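Local atomic coordinates of tryptophanyl-tRNA synthetase (Mycoplasma pneumoniae, PDB entry 2YY5), a protein that probably catalyses the ATP-dependent attachment of tryptophan to tRNA(Trp), as a homodimeric class I aminoacyl-tRNA synthetase. Residues 25-30 / 258-263; 68-73 / 300-305; 84-89 / 327-332; 95-100 / 132-137; 194-199 / 225-230. The protein carries 1 engineered substitution. One frame throughout, in Å; residues are numbered along the deposited sequence.

In the fold
The five contacts lie around the bound tryptophanyl-sulfamoyl-adenosine; the side chains of Gln27 (interaction 1), Ala137 (interaction 4) and Leu196 (interaction 5) are each about 10 Å from it. Interactions 1 and 2 are neighbours, with centres 11 Å apart; they meet where Met26 CG packs on Leu68 CD2 at 3.9 Å, and Val25 of interaction 1 touches the ligand. Interactions 3 and 4, whose centres are 17 Å apart, share helix 87-98, and both reach the second subunit. Interaction 5 borders the predicted ATP-binding KMSKS region, with its centre 21 Å from that of interaction 1 but 41 Å from that of interaction 3, on opposite sides of the chain's centre.

Interaction 1: residues 25-30 / 258-263; sequences VMQSLI and LLKEPV
The flat ends of Gln27 and Glu261 carry this contact: the amide and carboxylate planes are only 27° apart, yet the groups are displaced and do not stack. Glu261 OE2 is 4.4 Å from Gln27 CD and stands only a little off the amide plane. The Lys260 side chain comes in on that same side but well above the plane, its CD 4.6 Å from Gln27 CD, and it crosses the Gln27 chain at about a right angle. No hydrogen bond joins the two segments. Gln27 reaches across because its CG is anti to the backbone N (chi1 163°) and the chain beyond is extended. Glu261 bends at chi2, and the two polar side chains run past each other in opposite directions.

Behind Gln27 the chain makes a type I turn from Met26 to Leu29, where Leu29 N bonds to Met26 O at 2.9 Å. Ser28 OG donates to Val25 O over 3.0 Å, approaching that carbonyl at a tilt to its plane. On the other segment, Glu261 N holds Leu258 O at 3.1 Å near the end of helix 246-259.

This surface contact joins the junction of helices 19-26 and 29-35 to the end of helix 246-259. Val25 touches the bound tryptophanyl-adenylate analogue, Met26 packs on Leu64 and Leu68 of helix 54-71, and Leu258 and Glu261 rest on helix 284-308 through Ala294 and Leu298.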
# COMPACT_ATOMS: atom_id res chain seq x y z
N VAL B 25 -1.22 -2.68 26.99
CA VAL B 25 -2.20 -3.57 26.37
C VAL B 25 -2.06 -5.04 26.71
O VAL B 25 -3.05 -5.71 26.96
CB VAL B 25 -2.15 -3.46 24.82
CG1 VAL B 25 -2.65 -2.10 24.38
CG2 VAL B 25 -0.73 -3.67 24.32
N MET B 26 -0.83 -5.55 26.71
CA MET B 26 -0.59 -6.95 27.00
C MET B 26 -1.26 -7.48 28.26
O MET B 26 -1.98 -8.47 28.21
CB MET B 26 0.92 -7.22 27.09
CG MET B 26 1.60 -7.19 25.74
SD MET B 26 3.35 -7.57 25.78
CE MET B 26 3.80 -7.05 24.12
N GLN B 27 -1.03 -6.81 29.39
CA GLN B 27 -1.61 -7.23 30.67
C GLN B 27 -3.13 -7.41 30.67
O GLN B 27 -3.65 -8.33 31.31
CB GLN B 27 -1.23 -6.24 31.78
CG GLN B 27 -2.10 -6.35 33.03
CD GLN B 27 -1.74 -5.36 34.11
OE1 GLN B 27 -0.81 -5.58 34.88
NE2 GLN B 27 -2.47 -4.25 34.16
N SER B 28 -3.85 -6.54 29.96
CA SER B 28 -5.30 -6.63 29.93
C SER B 28 -5.81 -7.62 28.89
O SER B 28 -7.01 -7.83 28.76
CB SER B 28 -5.90 -5.25 29.68
OG SER B 28 -5.55 -4.78 28.40
N LEU B 29 -4.89 -8.21 28.15
CA LEU B 29 -5.23 -9.18 27.11
C LEU B 29 -5.95 -10.39 27.68
O LEU B 29 -6.82 -10.97 27.03
CB LEU B 29 -3.96 -9.64 26.40
CG LEU B 29 -3.85 -9.39 24.90
CD1 LEU B 29 -4.42 -8.04 24.53
CD2 LEU B 29 -2.39 -9.52 24.51
N ILE B 30 -5.58 -10.77 28.90
CA ILE B 30 -6.17 -11.93 29.57
C ILE B 30 -7.62 -11.72 30.00
O ILE B 30 -8.36 -12.68 30.20
CB ILE B 30 -5.34 -12.30 30.81
CG1 ILE B 30 -3.93 -12.70 30.37
CG2 ILE B 30 -6.02 -13.42 31.59
CD1 ILE B 30 -2.96 -12.82 31.51
N LEU B 258 1.37 -3.67 38.77
CA LEU B 258 2.11 -4.91 38.93
C LEU B 258 1.60 -5.76 40.09
O LEU B 258 1.72 -6.98 40.07
CB LEU B 258 3.60 -4.62 39.11
CG LEU B 258 4.27 -3.93 37.93
CD1 LEU B 258 5.76 -3.77 38.23
CD2 LEU B 258 4.06 -4.75 36.65
N LEU B 259 1.03 -5.11 41.10
CA LEU B 259 0.52 -5.81 42.26
C LEU B 259 -0.71 -6.66 41.96
O LEU B 259 -1.01 -7.58 42.72
CB LEU B 259 0.22 -4.80 43.37
CG LEU B 259 1.46 -4.03 43.84
CD1 LEU B 259 1.07 -2.97 44.86
CD2 LEU B 259 2.47 -5.01 44.42
N LYS B 260 -1.41 -6.38 40.86
CA LYS B 260 -2.60 -7.14 40.47
C LYS B 260 -2.17 -8.51 39.96
O LYS B 260 -2.96 -9.45 39.91
CB LYS B 260 -3.36 -6.44 39.33
CG LYS B 260 -3.40 -4.93 39.37
CD LYS B 260 -3.89 -4.34 38.04
CE LYS B 260 -5.38 -4.53 37.84
NZ LYS B 260 -6.17 -3.82 38.90
N GLU B 261 -0.91 -8.61 39.57
CA GLU B 261 -0.37 -9.86 39.04
C GLU B 261 -0.29 -10.96 40.10
O GLU B 261 -0.00 -10.68 41.26
CB GLU B 261 1.02 -9.58 38.46
CG GLU B 261 1.37 -10.44 37.26
CD GLU B 261 0.73 -9.94 35.98
OE1 GLU B 261 0.53 -10.76 35.07
OE2 GLU B 261 0.45 -8.72 35.87
N PRO B 262 -0.55 -12.23 39.71
CA PRO B 262 -0.48 -13.36 40.65
C PRO B 262 0.85 -13.33 41.39
O PRO B 262 0.89 -13.36 42.63
CB PRO B 262 -0.62 -14.57 39.73
CG PRO B 262 -1.63 -14.06 38.73
CD PRO B 262 -1.09 -12.67 38.41
N VAL B 263 1.95 -13.28 40.64
CA VAL B 263 3.25 -13.16 41.29
C VAL B 263 3.08 -11.78 41.93
O VAL B 263 2.33 -10.96 41.41
CB VAL B 263 4.39 -13.12 40.25
CG1 VAL B 263 5.74 -13.28 40.95
CG2 VAL B 263 4.20 -14.22 39.23

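Interaction 2: residues 68-73 / 300-305; sequences LLAVGL and VNIQRK
Ala70 points its methyl toward segment 300-305 of helix 284-308 and meets Lys305 there, CB to CB at 3.7 Å, while the same methyl lies 3.7 Å from Ile302 O. The small side chain lets the backbones come close, with the CA atoms of Ala70 and Lys305 4.9 Å apart. Beside it, Val71 and Ile302 cross obliquely through single methyls, Val71 CG2 touching Ile302 CD1 at 3.7 Å. Ile302 is folded at both torsions (chi1 -58°, chi2 -59°), which brings CD1 back toward Val71 although its CB leaves the backbone in another direction. The aliphatic part of Lys305 lies alongside the end of the other helix, its CD 3.4 Å from Ala70 O, before the ammonium end leads away.

Just past Val71 the helix stops in a Schellman motif. Leu73 N bonds to Leu68 O at 2.9 Å, Gly72 N bonds to Leu69 O at 2.8 Å, and Gly72 has a positive phi of 127°.

Helices 54-71 and 284-308 are therefore joined here by van der Waals packing, methyl and methylene groups against each other and against carbonyl oxygens, with no hydrogen bond or salt bridge between the two segments. The lysine serves this interface through its methylenes, and its charge is carried beyond the buried patch.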
# COMPACT_ATOMS: atom_id res chain seq x y z
N LEU B 68 3.62 -12.98 24.05
CA LEU B 68 2.17 -12.91 24.17
C LEU B 68 1.59 -14.19 24.78
O LEU B 68 0.61 -14.14 25.53
CB LEU B 68 1.53 -12.64 22.81
CG LEU B 68 1.90 -11.27 22.22
CD1 LEU B 68 1.23 -11.09 20.86
CD2 LEU B 68 1.46 -10.18 23.19
N LEU B 69 2.20 -15.32 24.46
CA LEU B 69 1.76 -16.60 25.01
C LEU B 69 2.22 -16.71 26.46
O LEU B 69 1.43 -17.04 27.35
CB LEU B 69 2.34 -17.76 24.18
CG LEU B 69 1.51 -18.37 23.05
CD1 LEU B 69 0.68 -17.33 22.36
CD2 LEU B 69 2.44 -19.07 22.06
N ALA B 70 3.50 -16.40 26.69
CA ALA B 70 4.06 -16.47 28.04
C ALA B 70 3.27 -15.58 28.97
O ALA B 70 3.27 -15.75 30.18
CB ALA B 70 5.51 -16.03 28.03
N VAL B 71 2.58 -14.62 28.38
CA VAL B 71 1.80 -13.69 29.16
C VAL B 71 0.38 -14.15 29.43
O VAL B 71 -0.25 -13.68 30.37
CB VAL B 71 1.83 -12.32 28.49
CG1 VAL B 71 0.63 -11.50 28.89
CG2 VAL B 71 3.12 -11.61 28.88
N GLY B 72 -0.13 -15.07 28.62
CA GLY B 72 -1.48 -15.56 28.84
C GLY B 72 -2.43 -15.51 27.66
O GLY B 72 -3.57 -15.98 27.77
N LEU B 73 -2.00 -14.94 26.54
CA LEU B 73 -2.86 -14.89 25.36
C LEU B 73 -3.05 -16.35 24.95
O LEU B 73 -2.09 -17.06 24.63
CB LEU B 73 -2.18 -14.09 24.24
CG LEU B 73 -3.02 -13.82 22.99
CD1 LEU B 73 -4.31 -13.09 23.35
CD2 LEU B 73 -2.20 -12.99 22.01
N VAL B 300 10.94 -12.02 35.47
CA VAL B 300 11.46 -13.37 35.65
C VAL B 300 10.39 -14.40 35.31
O VAL B 300 10.70 -15.46 34.77
CB VAL B 300 11.97 -13.56 37.11
CG1 VAL B 300 12.27 -15.03 37.39
CG2 VAL B 300 13.23 -12.75 37.31
N ASN B 301 9.13 -14.09 35.61
CA ASN B 301 8.02 -15.00 35.31
C ASN B 301 7.58 -14.96 33.84
O ASN B 301 6.92 -15.88 33.36
CB ASN B 301 6.83 -14.69 36.23
CG ASN B 301 5.59 -15.48 35.86
OD1 ASN B 301 4.82 -15.07 34.98
ND2 ASN B 301 5.40 -16.62 36.51
N ILE B 302 7.94 -13.89 33.14
CA ILE B 302 7.59 -13.80 31.72
C ILE B 302 8.72 -14.50 30.98
O ILE B 302 8.49 -15.41 30.18
CB ILE B 302 7.53 -12.33 31.20
CG1 ILE B 302 6.53 -11.50 32.00
CG2 ILE B 302 7.18 -12.33 29.72
CD1 ILE B 302 5.11 -12.03 31.96
N GLN B 303 9.94 -14.08 31.27
CA GLN B 303 11.13 -14.65 30.65
C GLN B 303 11.15 -16.15 30.91
O GLN B 303 11.61 -16.93 30.08
CB GLN B 303 12.38 -13.97 31.23
CG GLN B 303 12.49 -12.48 30.83
CD GLN B 303 13.53 -11.70 31.63
OE1 GLN B 303 14.65 -12.16 31.84
NE2 GLN B 303 13.15 -10.50 32.07
N ARG B 304 10.60 -16.55 32.05
CA ARG B 304 10.53 -17.95 32.45
C ARG B 304 9.64 -18.70 31.47
O ARG B 304 10.08 -19.60 30.76
CB ARG B 304 9.94 -18.05 33.86
CG ARG B 304 10.11 -19.40 34.56
CD ARG B 304 8.85 -19.81 35.34
NE ARG B 304 8.34 -18.78 36.26
CZ ARG B 304 8.97 -18.34 37.35
NH1 ARG B 304 8.40 -17.41 38.11
NH2 ARG B 304 10.15 -18.83 37.69
N LYS B 305 8.37 -18.32 31.45
CA LYS B 305 7.39 -18.96 30.58
C LYS B 305 7.71 -18.77 29.11
O LYS B 305 7.49 -19.67 28.29
CB LYS B 305 6.00 -18.40 30.89
CG LYS B 305 5.43 -18.81 32.24
CD LYS B 305 4.07 -18.17 32.48
CE LYS B 305 3.26 -18.92 33.54
NZ LYS B 305 3.97 -19.04 34.86

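Interaction 3: residues 84-89 / 327-332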
# COMPACT_ATOMS: atom_id res chain seq x y z
N SER B 84 1.54 -9.89 8.03
CA SER B 84 2.00 -10.20 6.69
C SER B 84 1.46 -11.51 6.12
O SER B 84 1.56 -11.74 4.91
CB SER B 84 3.54 -10.22 6.65
OG SER B 84 4.08 -11.31 7.39
N ASP B 85 0.91 -12.39 6.96
CA ASP B 85 0.37 -13.66 6.47
C ASP B 85 -0.93 -13.45 5.71
O ASP B 85 -1.40 -14.36 5.02
CB ASP B 85 0.11 -14.64 7.63
CG ASP B 85 1.33 -15.48 7.97
OD1 ASP B 85 1.37 -16.04 9.08
OD2 ASP B 85 2.24 -15.60 7.12
N LEU B 86 -1.51 -12.26 5.85
CA LEU B 86 -2.75 -11.93 5.16
C LEU B 86 -2.63 -10.80 4.13
O LEU B 86 -2.57 -9.63 4.47
CB LEU B 86 -3.83 -11.55 6.18
CG LEU B 86 -4.44 -12.67 7.02
CD1 LEU B 86 -3.39 -13.24 7.95
CD2 LEU B 86 -5.63 -12.12 7.81
N LEU B 87 -2.63 -11.16 2.85
CA LEU B 87 -2.58 -10.15 1.81
C LEU B 87 -3.75 -9.17 1.95
O LEU B 87 -3.71 -8.05 1.43
CB LEU B 87 -2.64 -10.82 0.43
CG LEU B 87 -1.32 -11.28 -0.20
CD1 LEU B 87 -0.25 -11.47 0.85
CD2 LEU B 87 -1.56 -12.55 -0.97
N GLU B 88 -4.81 -9.59 2.66
CA GLU B 88 -5.98 -8.74 2.86
C GLU B 88 -5.60 -7.44 3.56
O GLU B 88 -6.27 -6.43 3.39
CB GLU B 88 -7.06 -9.44 3.69
CG GLU B 88 -7.89 -10.49 2.95
CD GLU B 88 -7.13 -11.78 2.77
OE1 GLU B 88 -7.67 -12.73 2.18
OE2 GLU B 88 -5.97 -11.84 3.24
N HIS B 89 -4.54 -7.47 4.35
CA HIS B 89 -4.11 -6.28 5.05
C HIS B 89 -3.54 -5.24 4.11
O HIS B 89 -3.94 -4.08 4.16
CB HIS B 89 -3.11 -6.66 6.15
CG HIS B 89 -3.77 -7.16 7.39
ND1 HIS B 89 -4.17 -6.32 8.41
CD2 HIS B 89 -4.19 -8.40 7.74
CE1 HIS B 89 -4.82 -7.02 9.33
NE2 HIS B 89 -4.85 -8.28 8.94
N ALA B 327 -10.60 -15.59 8.04
CA ALA B 327 -12.01 -15.94 7.90
C ALA B 327 -12.87 -14.68 7.87
O ALA B 327 -13.75 -14.54 7.01
CB ALA B 327 -12.45 -16.84 9.05
N THR B 328 -12.63 -13.76 8.79
CA THR B 328 -13.40 -12.53 8.81
C THR B 328 -12.81 -11.43 7.91
O THR B 328 -13.54 -10.57 7.42
CB THR B 328 -13.61 -12.00 10.25
OG1 THR B 328 -13.31 -10.60 10.31
CG2 THR B 328 -12.75 -12.76 11.24
N ALA B 329 -11.50 -11.48 7.66
CA ALA B 329 -10.86 -10.49 6.79
C ALA B 329 -11.37 -10.58 5.35
O ALA B 329 -11.62 -9.56 4.71
CB ALA B 329 -9.34 -10.66 6.81
N ARG B 330 -11.53 -11.80 4.84
CA ARG B 330 -12.00 -11.97 3.47
C ARG B 330 -13.44 -11.47 3.35
O ARG B 330 -13.78 -10.78 2.38
CB ARG B 330 -11.92 -13.43 3.03
CG ARG B 330 -10.55 -14.04 3.25
CD ARG B 330 -10.18 -15.03 2.17
NE ARG B 330 -9.09 -15.90 2.60
CZ ARG B 330 -8.40 -16.70 1.79
NH1 ARG B 330 -7.43 -17.47 2.28
NH2 ARG B 330 -8.65 -16.73 0.49
N THR B 331 -14.27 -11.81 4.33
CA THR B 331 -15.66 -11.39 4.31
C THR B 331 -15.78 -9.88 4.21
O THR B 331 -16.56 -9.37 3.41
CB THR B 331 -16.42 -11.86 5.57
OG1 THR B 331 -16.50 -13.28 5.58
CG2 THR B 331 -17.83 -11.28 5.58
N THR B 332 -15.02 -9.18 5.03
CA THR B 332 -15.05 -7.72 5.04
C THR B 332 -14.52 -7.12 3.75
O THR B 332 -15.19 -6.27 3.15
CB THR B 332 -14.23 -7.17 6.21
OG1 THR B 332 -14.65 -7.81 7.42
CG2 THR B 332 -14.41 -5.66 6.34
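Glu88 and Arg330 form a salt bridge that is an electrostatic pairing without a directed hydrogen bond: Glu88 OE1 is 3.5 Å from Arg330 NE but lies far off the guanidinium plane. Carboxylate and guanidinium planes stand 52° apart. The same oxygen also rests against the aliphatic part of the arginine, 3.3 Å from Arg330 CG. A bend at chi2 (77°) brings the Glu88 carboxylate alongside the arginine chain, which it crosses at a slant. Next to the charged pair, the Ala329 methyl touches two side chains of the other segment, meeting Glu88 CB and Leu86 CD2, each 4.1 Å from Ala329 CB.

In the next shell, Gln326 makes weak hydrogen bonds to both charged groups, to Glu88 OE2 and to Arg330 NH1. His89 N bonds to Leu86 O at 2.9 Å, opening helix 87-98. The His89 ring is held through ND1 by Asp142, a residue predicted to bind tryptophan, and through NE2 by the hydroxyl of Tyr146.

The contact thus sets the start of helix 87-98 against helix 311-340, with Leu145 packing on Ala329 and His89. Leu87 of the second subunit packs on Glu88, which places the pair beside the dimer interface.

Interaction 4: residues 95-100 / 132-137; sequences LMMVQS and LLTYPA. With SO4 (sulfate ion), chain I.
This is close helix-to-helix packing at the dimer interface, centred on Ala137, whose methyl sits against the backbone of Met97. Ala137 CB is 3.9 Å from Met97 CA and 4.2 Å from Met97 CB, while Met96 packs beside it with its CB 3.4 Å from Ala137 O. The Met97 side chain runs out with CG anti to the backbone N (chi1 179°) and reaches Thr134 at a slant, its SD 4.0 Å from Thr134 CG2. No hydrogen bond links the two segments.

Helix 131-144 is kinked here, whereas helix 87-98 comes to its end. Pro136 interrupts the bonding of helix 131-144, and Ala137 N bonds instead to Thr134 O at 2.8 Å. On the other segment Met97 O accepts from both Ser100 N and Ser100 OG, which reach it from the same face of its plane. The Tyr135 ring carries Pro136 CD over one face, toward the rim, and its hydroxyl donates to O1 of a sulfate, probably from the crystallisation liquor, at the ring edge (Tyr135 OH to sulfate O1, 2.6 Å).

Helix 158-175 covers Met96 through Leu167 and Ile171, and Leu133 and Pro136 meet Leu105 of helix 102-106. Met97 of the second subunit packs on Thr134, and Thr130 of that subunit is hydrogen-bonded to Ser100 OG, so the end of helix 87-98 and the start of helix 131-144 both face the partner chain.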
# COMPACT_ATOMS: atom_id res chain seq x y z
N LEU B 95 -6.85 0.61 0.12
CA LEU B 95 -8.11 1.31 -0.10
C LEU B 95 -8.19 2.52 0.81
O LEU B 95 -8.65 3.58 0.42
CB LEU B 95 -9.31 0.39 0.16
CG LEU B 95 -9.41 -0.87 -0.70
CD1 LEU B 95 -10.73 -1.55 -0.43
CD2 LEU B 95 -9.29 -0.50 -2.17
N MET B 96 -7.72 2.34 2.04
CA MET B 96 -7.71 3.41 3.02
C MET B 96 -6.78 4.52 2.54
O MET B 96 -7.17 5.69 2.50
CB MET B 96 -7.24 2.87 4.37
CG MET B 96 -8.29 2.88 5.48
SD MET B 96 -9.86 2.07 5.11
CE MET B 96 -10.95 3.49 5.05
N MET B 97 -5.57 4.15 2.13
CA MET B 97 -4.58 5.11 1.63
C MET B 97 -5.08 5.98 0.47
O MET B 97 -4.90 7.20 0.47
CB MET B 97 -3.29 4.38 1.21
CG MET B 97 -2.19 5.29 0.66
SD MET B 97 -0.64 4.46 0.27
CE MET B 97 -1.19 3.29 -1.08
N VAL B 98 -5.72 5.36 -0.53
CA VAL B 98 -6.23 6.12 -1.66
C VAL B 98 -7.40 7.00 -1.23
O VAL B 98 -7.77 7.91 -1.97
CB VAL B 98 -6.71 5.22 -2.82
CG1 VAL B 98 -5.54 4.48 -3.41
CG2 VAL B 98 -7.80 4.27 -2.34
N GLN B 99 -7.98 6.72 -0.07
CA GLN B 99 -9.09 7.53 0.41
C GLN B 99 -8.65 8.61 1.38
O GLN B 99 -9.48 9.36 1.90
CB GLN B 99 -10.16 6.66 1.06
CG GLN B 99 -11.08 5.95 0.08
CD GLN B 99 -11.92 6.91 -0.76
OE1 GLN B 99 -11.64 7.13 -1.94
NE2 GLN B 99 -12.96 7.47 -0.15
N SER B 100 -7.35 8.70 1.64
CA SER B 100 -6.85 9.72 2.55
C SER B 100 -6.13 10.77 1.72
O SER B 100 -5.90 10.58 0.53
CB SER B 100 -5.86 9.12 3.56
OG SER B 100 -4.65 8.75 2.92
N LEU B 132 6.63 5.86 6.46
CA LEU B 132 6.47 6.63 7.68
C LEU B 132 5.29 7.58 7.60
O LEU B 132 4.68 7.91 8.61
CB LEU B 132 7.75 7.41 7.98
CG LEU B 132 8.61 6.84 9.11
CD1 LEU B 132 8.65 5.33 9.02
CD2 LEU B 132 10.01 7.42 9.03
N LEU B 133 4.97 8.02 6.39
CA LEU B 133 3.85 8.93 6.18
C LEU B 133 2.53 8.17 6.07
O LEU B 133 1.50 8.61 6.59
CB LEU B 133 4.07 9.70 4.87
CG LEU B 133 3.52 11.12 4.70
CD1 LEU B 133 3.46 11.41 3.21
CD2 LEU B 133 2.15 11.28 5.31
N THR B 134 2.58 7.02 5.40
CA THR B 134 1.39 6.23 5.13
C THR B 134 0.92 5.18 6.11
O THR B 134 -0.26 4.80 6.07
CB THR B 134 1.49 5.54 3.76
OG1 THR B 134 2.56 4.58 3.80
CG2 THR B 134 1.76 6.56 2.66
N TYR B 135 1.78 4.69 6.99
CA TYR B 135 1.34 3.64 7.90
C TYR B 135 0.05 3.91 8.69
O TYR B 135 -0.68 2.98 9.03
CB TYR B 135 2.48 3.19 8.84
CG TYR B 135 2.80 4.08 10.01
CD1 TYR B 135 3.72 5.12 9.90
CD2 TYR B 135 2.20 3.86 11.26
CE1 TYR B 135 4.05 5.92 10.99
CE2 TYR B 135 2.52 4.65 12.35
CZ TYR B 135 3.45 5.68 12.22
OH TYR B 135 3.75 6.46 13.30
N PRO B 136 -0.25 5.19 8.99
CA PRO B 136 -1.50 5.34 9.74
C PRO B 136 -2.76 4.96 8.94
O PRO B 136 -3.84 4.82 9.51
CB PRO B 136 -1.48 6.80 10.20
CG PRO B 136 -0.41 7.46 9.37
CD PRO B 136 0.60 6.38 9.14
N ALA B 137 -2.62 4.79 7.64
CA ALA B 137 -3.75 4.39 6.80
C ALA B 137 -3.80 2.86 6.81
O ALA B 137 -4.87 2.25 6.69
CB ALA B 137 -3.57 4.91 5.37
S SO4 I . 3.21 4.31 16.10
O1 SO4 I . 2.91 5.68 15.65
O2 SO4 I . 1.99 3.71 16.65
O3 SO4 I . 3.68 3.51 14.95
O4 SO4 I . 4.26 4.38 17.13

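Interaction 5: residues 194-199 / 225-230; sequences MDLFDP and KKIRQA
The backbones of Leu196 and Ala230 pass with their CA atoms 5.0 Å apart, and Ala230 CA makes a CA-H...O contact with Leu196 O at 3.4 Å. An Asx turn built on Asp195 shapes the loop 194-199 here, close to the KMSKS region of the class I synthetase fold.

Leu196 is the side chain that crosses to the other segment, and its two methyls divide the work. CD1 lies 4.0 Å from Ile227 CG1, and CD2 lies 4.2 Å from Ala230 CB. The leucine reaches both because its CG is anti to the carbonyl carbon (chi1 -74°) and the chain beyond is extended. Ile227 points its CB away from the loop and meets Leu196 with its CG1 methylene.

Outside the pair, backbone hydrogen bonds tie Leu196 to Gly212 and Thr231, and its side chain comes within about 4 Å of that of Met203, part of the predicted ATP site. Lys226 sends its ammonium away from the contact to a salt bridge with Asp218. Ile227 packs on Leu291 of helix 284-308, and Ala230 on Met251 of helix 246-259.

Within the loop, one carboxylate oxygen takes two backbone N-H groups. Asp195 OD1 accepts from Phe197 N at 2.7 Å and from Asp198 N at 2.8 Å, the second bond much the straighter (167° against 139°), and the two donors arrive from opposite faces of the carboxylate plane.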
# COMPACT_ATOMS: atom_id res chain seq x y z
N MET B 194 5.61 6.26 31.81
CA MET B 194 6.66 7.24 31.53
C MET B 194 8.09 6.69 31.61
O MET B 194 8.35 5.66 32.22
CB MET B 194 6.51 8.43 32.48
CG MET B 194 5.11 9.03 32.52
SD MET B 194 4.45 9.52 30.90
CE MET B 194 2.70 9.77 31.34
N ASP B 195 9.00 7.40 30.96
CA ASP B 195 10.41 7.05 30.93
C ASP B 195 10.98 7.23 32.34
O ASP B 195 10.75 8.25 32.98
CB ASP B 195 11.11 7.97 29.92
CG ASP B 195 12.57 7.67 29.76
OD1 ASP B 195 13.35 7.99 30.69
OD2 ASP B 195 12.95 7.11 28.71
N LEU B 196 11.73 6.23 32.82
CA LEU B 196 12.31 6.28 34.16
C LEU B 196 13.38 7.34 34.39
O LEU B 196 13.61 7.76 35.52
CB LEU B 196 12.87 4.91 34.56
CG LEU B 196 11.87 3.81 34.92
CD1 LEU B 196 12.61 2.62 35.51
CD2 LEU B 196 10.86 4.34 35.93
N PHE B 197 14.05 7.78 33.32
CA PHE B 197 15.08 8.81 33.43
C PHE B 197 14.51 10.22 33.23
O PHE B 197 14.90 11.17 33.91
CB PHE B 197 16.19 8.56 32.40
CG PHE B 197 17.12 9.72 32.23
CD1 PHE B 197 17.98 10.10 33.26
CD2 PHE B 197 17.11 10.46 31.05
CE1 PHE B 197 18.81 11.20 33.11
CE2 PHE B 197 17.94 11.56 30.90
CZ PHE B 197 18.79 11.93 31.93
N ASP B 198 13.60 10.34 32.27
CA ASP B 198 12.95 11.62 32.00
C ASP B 198 11.45 11.33 32.02
O ASP B 198 10.83 11.06 30.99
CB ASP B 198 13.34 12.16 30.63
CG ASP B 198 12.67 13.49 30.32
OD1 ASP B 198 11.82 13.93 31.13
OD2 ASP B 198 12.98 14.08 29.27
N PRO B 199 10.84 11.40 33.21
CA PRO B 199 9.41 11.14 33.36
C PRO B 199 8.43 12.09 32.65
O PRO B 199 7.21 11.93 32.78
CB PRO B 199 9.23 11.10 34.88
CG PRO B 199 10.25 12.06 35.35
CD PRO B 199 11.45 11.72 34.51
N LYS B 225 19.35 -1.79 38.69
CA LYS B 225 20.08 -0.54 38.50
C LYS B 225 19.21 0.58 37.92
O LYS B 225 19.23 1.72 38.39
CB LYS B 225 21.29 -0.76 37.58
CG LYS B 225 22.22 0.46 37.49
CD LYS B 225 23.19 0.39 36.30
CE LYS B 225 22.47 0.62 34.97
NZ LYS B 225 23.39 0.61 33.79
N LYS B 226 18.43 0.26 36.89
CA LYS B 226 17.59 1.25 36.24
C LYS B 226 16.58 1.91 37.16
O LYS B 226 16.38 3.12 37.10
CB LYS B 226 16.85 0.61 35.06
CG LYS B 226 17.76 0.24 33.92
CD LYS B 226 17.00 -0.31 32.74
CE LYS B 226 17.95 -0.51 31.58
NZ LYS B 226 17.24 -1.00 30.38
N ILE B 227 15.95 1.11 38.01
CA ILE B 227 14.95 1.62 38.93
C ILE B 227 15.59 2.42 40.05
O ILE B 227 15.08 3.48 40.42
CB ILE B 227 14.10 0.46 39.47
CG1 ILE B 227 13.26 -0.11 38.32
CG2 ILE B 227 13.20 0.94 40.59
CD1 ILE B 227 12.65 -1.47 38.59
N ARG B 228 16.71 1.94 40.56
CA ARG B 228 17.41 2.63 41.63
C ARG B 228 17.80 4.04 41.20
O ARG B 228 17.90 4.94 42.03
CB ARG B 228 18.69 1.89 42.01
CG ARG B 228 19.45 2.54 43.15
CD ARG B 228 19.12 1.87 44.45
NE ARG B 228 19.49 0.46 44.39
CZ ARG B 228 19.26 -0.43 45.35
NH1 ARG B 228 19.65 -1.69 45.19
NH2 ARG B 228 18.65 -0.06 46.46
N GLN B 229 18.00 4.22 39.90
CA GLN B 229 18.40 5.50 39.33
C GLN B 229 17.23 6.32 38.79
O GLN B 229 17.43 7.40 38.23
CB GLN B 229 19.38 5.30 38.18
CG GLN B 229 20.58 4.42 38.47
CD GLN B 229 21.32 4.09 37.19
OE1 GLN B 229 20.77 3.47 36.27
NE2 GLN B 229 22.58 4.50 37.11
N ALA B 230 16.01 5.80 38.92
CA ALA B 230 14.84 6.50 38.41
C ALA B 230 14.79 7.91 38.98
O ALA B 230 14.86 8.10 40.19
CB ALA B 230 13.56 5.74 38.79